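TudS (Uncultured bacterium, PDB 6Z96) removes sulfur from thiouracil without net redox chemistry, using a [4Fe-4S] cluster that probably takes up the sulfur as a [4Fe-5S] intermediate. Local coordinates at residues Ile6-Leu11 with Ala95-Gly100. Sequence-based numbering, arbitrary orientation. Where two conformers were deposited one is given.
Sequences IVSACL and ALLKEG. With SF4 (iron/sulfur cluster), chain C.
Ser8 OG accepts the backbone N-H of Lys98 at 2.9 Å, continuing with a side chain the ladder that Leu96 N to Ile6 O and Ser8 N to Leu96 O begin with main-chain bonds. The hydroxyl reaches across because chi1 of -75° sets OG anti to the carbonyl carbon; Leu97 CD2 approaches the same oxygen at 3.5 Å. On one face of the sheet Val7 and Leu96 lie side by side and point the same way, CG1 to CD2 4.0 Å, and Leu11 CD1 comes against Leu96 CG. On the other face Ile6 CG2 presses tightly on Ala95 CB (3.4 Å), with helices 73-90 and 124-131 packed over this pair. Strands 5-8 and 94-96 are the two central strands of a four-stranded parallel sheet, in the 2-1-3-4 order, and their C-terminal ends, with the loops that follow, line the cluster pocket. In the first loop, Cys10 SG binds an iron, FE2, at 2.3 Å. From the second loop, Lys98 brings CB to 3.6 Å from cluster sulfur S3 and also against Cys10 SG, while its CD meets Leu11 CD2 where the two side chains cross at about a right angle. Bends at chi2 and chi4 return NZ to its own loop, where it donates to Glu99 O and forms a salt bridge with Glu139. With an alanine here, Glu139 would probably lose its cationic mate, Glu99 O the N-H donated by NZ, and Leu11 CD2 the methylene laid across it.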
# COMPACT_ATOMS: atom_id res chain seq x y z
N ILE A 6 -7.64 -2.27 4.61
CA ILE A 6 -6.83 -1.06 4.51
C ILE A 6 -6.53 -0.91 3.01
O ILE A 6 -6.30 -1.90 2.31
CB ILE A 6 -5.56 -1.18 5.38
CG1 ILE A 6 -4.75 0.11 5.37
CG2 ILE A 6 -4.69 -2.34 4.96
CD1 ILE A 6 -3.63 0.13 6.46
N VAL A 7 -6.56 0.34 2.50
CA VAL A 7 -6.36 0.58 1.08
C VAL A 7 -5.37 1.71 0.87
O VAL A 7 -5.52 2.74 1.51
CB VAL A 7 -7.69 1.00 0.40
CG1 VAL A 7 -7.53 1.15 -1.12
CG2 VAL A 7 -8.82 0.01 0.72
N SER A 8 -4.41 1.55 -0.05
CA SER A 8 -3.49 2.66 -0.40
C SER A 8 -4.32 3.90 -0.76
O SER A 8 -5.23 3.82 -1.59
CB SER A 8 -2.70 2.29 -1.65
OG SER A 8 -1.70 1.34 -1.34
N ALA A 9 -4.06 5.02 -0.08
CA ALA A 9 -4.89 6.22 -0.26
C ALA A 9 -4.93 6.70 -1.70
O ALA A 9 -5.97 7.23 -2.15
CB ALA A 9 -4.42 7.34 0.67
N CYS A 10 -3.84 6.50 -2.46
CA CYS A 10 -3.82 6.92 -3.86
C CYS A 10 -4.84 6.13 -4.70
O CYS A 10 -5.39 6.68 -5.66
CB CYS A 10 -2.42 6.82 -4.44
SG CYS A 10 -1.72 5.14 -4.36
N LEU A 11 -5.09 4.86 -4.34
CA LEU A 11 -6.08 4.06 -5.11
C LEU A 11 -7.50 4.58 -4.93
O LEU A 11 -8.36 4.29 -5.75
CB LEU A 11 -6.03 2.58 -4.68
CG LEU A 11 -4.73 1.86 -5.03
CD1 LEU A 11 -4.74 0.42 -4.45
CD2 LEU A 11 -4.53 1.77 -6.54
N ALA A 95 -5.39 -6.22 2.81
CA ALA A 95 -4.94 -4.91 2.34
C ALA A 95 -5.00 -4.85 0.83
O ALA A 95 -4.69 -5.83 0.16
CB ALA A 95 -3.50 -4.65 2.80
N LEU A 96 -5.40 -3.70 0.29
CA LEU A 96 -5.41 -3.47 -1.15
C LEU A 96 -4.39 -2.35 -1.34
O LEU A 96 -4.67 -1.20 -1.01
CB LEU A 96 -6.79 -3.01 -1.62
CG LEU A 96 -6.88 -2.48 -3.06
CD1 LEU A 96 -6.34 -3.48 -4.07
CD2 LEU A 96 -8.33 -2.07 -3.39
N LEU A 97 -3.20 -2.70 -1.84
CA LEU A 97 -2.11 -1.74 -1.95
C LEU A 97 -1.66 -1.54 -3.38
O LEU A 97 -1.74 -2.45 -4.19
CB LEU A 97 -0.93 -2.18 -1.06
CG LEU A 97 -1.24 -2.37 0.42
CD1 LEU A 97 0.09 -2.69 1.20
CD2 LEU A 97 -1.91 -1.14 1.05
N LYS A 98 -1.14 -0.34 -3.68
CA LYS A 98 -0.71 0.03 -5.03
C LYS A 98 0.51 -0.73 -5.54
O LYS A 98 1.58 -0.69 -4.94
CB LYS A 98 -0.45 1.56 -5.06
CG LYS A 98 0.12 2.08 -6.38
CD LYS A 98 -0.96 2.09 -7.47
CE LYS A 98 -0.33 2.33 -8.83
NZ LYS A 98 0.27 1.07 -9.39
N GLU A 99 0.38 -1.34 -6.71
CA GLU A 99 1.48 -2.11 -7.29
C GLU A 99 2.68 -1.25 -7.70
O GLU A 99 2.51 -0.09 -8.08
CB GLU A 99 0.96 -2.91 -8.51
CG GLU A 99 1.94 -3.93 -9.05
CD GLU A 99 2.37 -4.97 -8.03
OE1 GLU A 99 3.17 -4.63 -7.13
OE2 GLU A 99 1.97 -6.15 -8.17
N GLY A 100 3.88 -1.82 -7.57
CA GLY A 100 5.12 -1.21 -8.02
C GLY A 100 5.79 -0.27 -7.06
O GLY A 100 6.94 0.10 -7.28
FE1 SF4 C . 2.64 5.83 -2.63
FE2 SF4 C . -0.01 5.35 -2.83
FE3 SF4 C . 1.01 6.39 -0.49
FE4 SF4 C . 1.47 3.77 -1.17
S1 SF4 C . -0.55 4.77 -0.64
S2 SF4 C . 3.01 5.24 -0.35
S3 SF4 C . 1.69 3.94 -3.47
S4 SF4 C . 0.94 7.39 -2.58